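Local structure of GCN5-related N-acetyltransferase (Kribbella flavida, 4H89) at residues 19-27 / 42-52. The protein probably transfers an acyl group, most likely acetyl from acetyl-CoA, to an acceptor that is not established. Sequence-based numbering, arbitrary orientation. Where two conformers were deposited one is given.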
# COMPACT_ATOMS: atom_id res chain seq x y z
N TRP A 19 20.43 13.06 -6.37
CA TRP A 19 19.06 13.45 -5.96
C TRP A 19 18.57 14.75 -6.62
O TRP A 19 17.42 14.80 -7.06
CB TRP A 19 18.89 13.47 -4.42
CG TRP A 19 17.61 14.06 -4.00
CD1 TRP A 19 17.42 15.28 -3.40
CD2 TRP A 19 16.28 13.57 -4.30
NE1 TRP A 19 16.09 15.53 -3.26
CE2 TRP A 19 15.37 14.48 -3.77
CE3 TRP A 19 15.79 12.41 -4.89
CZ2 TRP A 19 14.01 14.31 -3.88
CZ3 TRP A 19 14.43 12.22 -5.00
CH2 TRP A 19 13.55 13.18 -4.49
N PRO A 20 19.40 15.80 -6.72
CA PRO A 20 18.91 17.00 -7.39
C PRO A 20 18.46 16.83 -8.80
O PRO A 20 17.59 17.56 -9.23
CB PRO A 20 20.10 17.98 -7.27
CG PRO A 20 20.81 17.53 -6.05
CD PRO A 20 20.72 16.04 -6.11
N ALA A 21 18.99 15.84 -9.52
CA ALA A 21 18.55 15.55 -10.88
C ALA A 21 17.28 14.75 -10.89
O ALA A 21 16.50 14.82 -11.84
CB ALA A 21 19.65 14.80 -11.61
N ILE A 22 17.01 13.97 -9.84
CA ILE A 22 15.80 13.14 -9.74
C ILE A 22 14.58 13.93 -9.30
O ILE A 22 13.46 13.72 -9.78
CB ILE A 22 16.05 11.96 -8.76
CG1 ILE A 22 17.21 11.10 -9.26
CG2 ILE A 22 14.77 11.13 -8.58
CD1 ILE A 22 17.72 10.14 -8.23
N LEU A 23 14.77 14.87 -8.39
CA LEU A 23 13.70 15.71 -7.83
C LEU A 23 12.75 16.30 -8.89
O LEU A 23 11.55 16.18 -8.74
CB LEU A 23 14.31 16.79 -6.91
CG LEU A 23 13.33 17.83 -6.37
CD1 LEU A 23 12.27 17.23 -5.48
CD2 LEU A 23 14.11 18.89 -5.59
N PRO A 24 13.29 16.92 -9.96
CA PRO A 24 12.34 17.43 -10.96
C PRO A 24 11.48 16.38 -11.61
O PRO A 24 10.37 16.71 -12.04
CB PRO A 24 13.22 18.18 -11.97
CG PRO A 24 14.64 17.95 -11.58
CD PRO A 24 14.69 17.28 -10.24
N PHE A 25 11.95 15.13 -11.72
CA PHE A 25 11.08 14.08 -12.26
C PHE A 25 9.88 13.86 -11.40
O PHE A 25 8.78 13.68 -11.89
CB PHE A 25 11.75 12.69 -12.35
CG PHE A 25 13.06 12.65 -13.05
CD1 PHE A 25 13.44 13.64 -13.93
CD2 PHE A 25 13.92 11.57 -12.81
CE1 PHE A 25 14.67 13.60 -14.54
CE2 PHE A 25 15.17 11.54 -13.41
CZ PHE A 25 15.53 12.54 -14.30
N PHE A 26 10.13 13.79 -10.10
CA PHE A 26 9.08 13.64 -9.13
C PHE A 26 8.06 14.75 -9.26
O PHE A 26 6.85 14.52 -9.32
CB PHE A 26 9.65 13.52 -7.70
CG PHE A 26 8.60 13.49 -6.66
CD1 PHE A 26 7.85 12.35 -6.44
CD2 PHE A 26 8.30 14.60 -5.92
CE1 PHE A 26 6.86 12.32 -5.48
CE2 PHE A 26 7.26 14.57 -4.98
CZ PHE A 26 6.56 13.43 -4.76
N ARG A 27 8.54 15.99 -9.26
CA ARG A 27 7.65 17.13 -9.43
C ARG A 27 6.83 17.07 -10.72
O ARG A 27 5.62 17.37 -10.66
CB ARG A 27 8.41 18.44 -9.32
CG ARG A 27 9.06 18.68 -7.98
CD ARG A 27 8.09 18.72 -6.81
NE ARG A 27 8.80 19.04 -5.59
CZ ARG A 27 8.32 18.83 -4.38
NH1 ARG A 27 7.16 18.26 -4.17
NH2 ARG A 27 9.06 19.13 -3.33
N LEU A 42 4.56 17.61 -0.72
CA LEU A 42 5.74 17.13 -0.02
C LEU A 42 6.89 18.08 -0.16
O LEU A 42 7.13 18.65 -1.21
CB LEU A 42 6.17 15.76 -0.57
CG LEU A 42 5.22 14.58 -0.38
CD1 LEU A 42 5.88 13.34 -0.91
CD2 LEU A 42 4.84 14.38 1.07
N THR A 43 7.66 18.22 0.93
CA THR A 43 8.90 18.98 0.81
C THR A 43 9.88 18.23 -0.07
O THR A 43 9.78 17.00 -0.23
CB THR A 43 9.55 19.27 2.17
OG1 THR A 43 10.09 18.09 2.70
CG2 THR A 43 8.59 19.89 3.17
N ASP A 44 10.91 18.93 -0.54
CA ASP A 44 11.97 18.28 -1.28
C ASP A 44 12.58 17.13 -0.45
O ASP A 44 12.90 16.05 -0.98
CB ASP A 44 13.09 19.26 -1.62
CG ASP A 44 12.72 20.33 -2.65
OD1 ASP A 44 11.65 20.28 -3.28
OD2 ASP A 44 13.57 21.24 -2.83
N GLU A 45 12.76 17.36 0.83
CA GLU A 45 13.38 16.40 1.74
C GLU A 45 12.46 15.24 2.08
O GLU A 45 12.93 14.08 2.19
CB GLU A 45 13.88 17.10 2.99
CG GLU A 45 14.97 18.14 2.77
CD GLU A 45 14.47 19.52 2.36
OE1 GLU A 45 13.27 19.77 2.19
OE2 GLU A 45 15.31 20.39 2.19
N GLN A 46 11.15 15.44 2.14
CA GLN A 46 10.21 14.35 2.27
C GLN A 46 10.25 13.47 1.01
O GLN A 46 10.22 12.24 1.13
CB GLN A 46 8.81 14.83 2.52
CG GLN A 46 8.54 15.40 3.93
CD GLN A 46 7.13 15.91 4.02
OE1 GLN A 46 6.73 16.79 3.27
NE2 GLN A 46 6.36 15.34 4.90
N ALA A 47 10.26 14.07 -0.17
CA ALA A 47 10.37 13.32 -1.38
C ALA A 47 11.68 12.51 -1.41
O ALA A 47 11.67 11.33 -1.79
CB ALA A 47 10.20 14.22 -2.59
N ARG A 48 12.78 13.11 -0.97
CA ARG A 48 14.04 12.43 -0.95
C ARG A 48 14.00 11.20 -0.02
O ARG A 48 14.50 10.12 -0.36
CB ARG A 48 15.12 13.38 -0.49
CG ARG A 48 16.50 12.79 -0.57
CD ARG A 48 17.56 13.73 -0.03
NE ARG A 48 17.26 14.15 1.34
CZ ARG A 48 17.80 15.20 1.93
NH1 ARG A 48 18.73 15.93 1.32
NH2 ARG A 48 17.38 15.52 3.14
N SER A 49 13.40 11.37 1.16
CA SER A 49 13.27 10.25 2.10
C SER A 49 12.44 9.10 1.52
O SER A 49 12.75 7.92 1.79
CB SER A 49 12.65 10.72 3.40
OG SER A 49 13.67 11.42 4.12
N LEU A 50 11.40 9.43 0.75
CA LEU A 50 10.56 8.40 0.17
C LEU A 50 11.30 7.68 -0.95
O LEU A 50 11.09 6.49 -1.14
CB LEU A 50 9.27 9.00 -0.35
CG LEU A 50 8.24 9.40 0.71
CD1 LEU A 50 6.95 9.77 0.00
CD2 LEU A 50 7.96 8.29 1.74
N TRP A 51 12.18 8.39 -1.65
CA TRP A 51 12.78 7.86 -2.87
C TRP A 51 14.17 7.23 -2.73
O TRP A 51 14.43 6.14 -3.27
CB TRP A 51 12.82 8.97 -3.94
CG TRP A 51 13.14 8.39 -5.26
CD1 TRP A 51 14.35 8.34 -5.87
CD2 TRP A 51 12.22 7.71 -6.10
NE1 TRP A 51 14.25 7.61 -7.03
CE2 TRP A 51 12.95 7.22 -7.19
CE3 TRP A 51 10.86 7.44 -6.01
CZ2 TRP A 51 12.34 6.51 -8.23
CZ3 TRP A 51 10.25 6.71 -7.03
CH2 TRP A 51 11.00 6.24 -8.11
N MSE A 52 15.08 7.92 -2.09
CA MSE A 52 16.44 7.48 -1.85
C MSE A 52 16.40 6.46 -0.75
O MSE A 52 15.60 6.55 0.17
CB MSE A 52 17.34 8.65 -1.46
CG MSE A 52 17.45 9.73 -2.53
SE MSE A 52 18.14 9.23 -4.28
CE MSE A 52 19.92 9.13 -3.72
O HOH W 1 10.94 20.96 -5.92
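Trp19 and Arg48 meet where two helices cross, the indole filling the space between them. Arg48 lays its aliphatic chain over one face, CG sitting 3.6 Å from the centroid of the five-membered ring and almost on its normal, while Leu23 CB of the indole's own helix backs the other. With CG anti to the backbone N (chi1 171°), the six-membered ring is carried inward, and its CZ3 lies 3.8 Å from Trp51 CB; selenomethionine Met52 adds an oblique Met-aromatic contact. An alanine in place of Trp19 would probably open a gap between the helices and leave the Arg48 methylenes without their aromatic support. In the GNAT fold these are the two helices that follow the first strand, here 19-32 and 44-51, and segments 19-27 and 44-51 cross at 100°; Trp51 NE1 hydrogen-bonds to Ser75 OG on strand 72-80. Further along the tight, buried part, Ala47 CB rests over one face of the Phe26 ring, 3.8 Å from CE2. The Arg48 end and the polar Arg27-Asp44 flank lie nearer solvent. There Arg27 NH1 and NH2 converge on Leu42 O from one face of its carbonyl plane, and NH2 also donates to the anti lone pair of Asp44 OD1, a salt-bridge hydrogen bond (2.8 Å, 167°), next to a water linking Arg27 NE with the same oxygen.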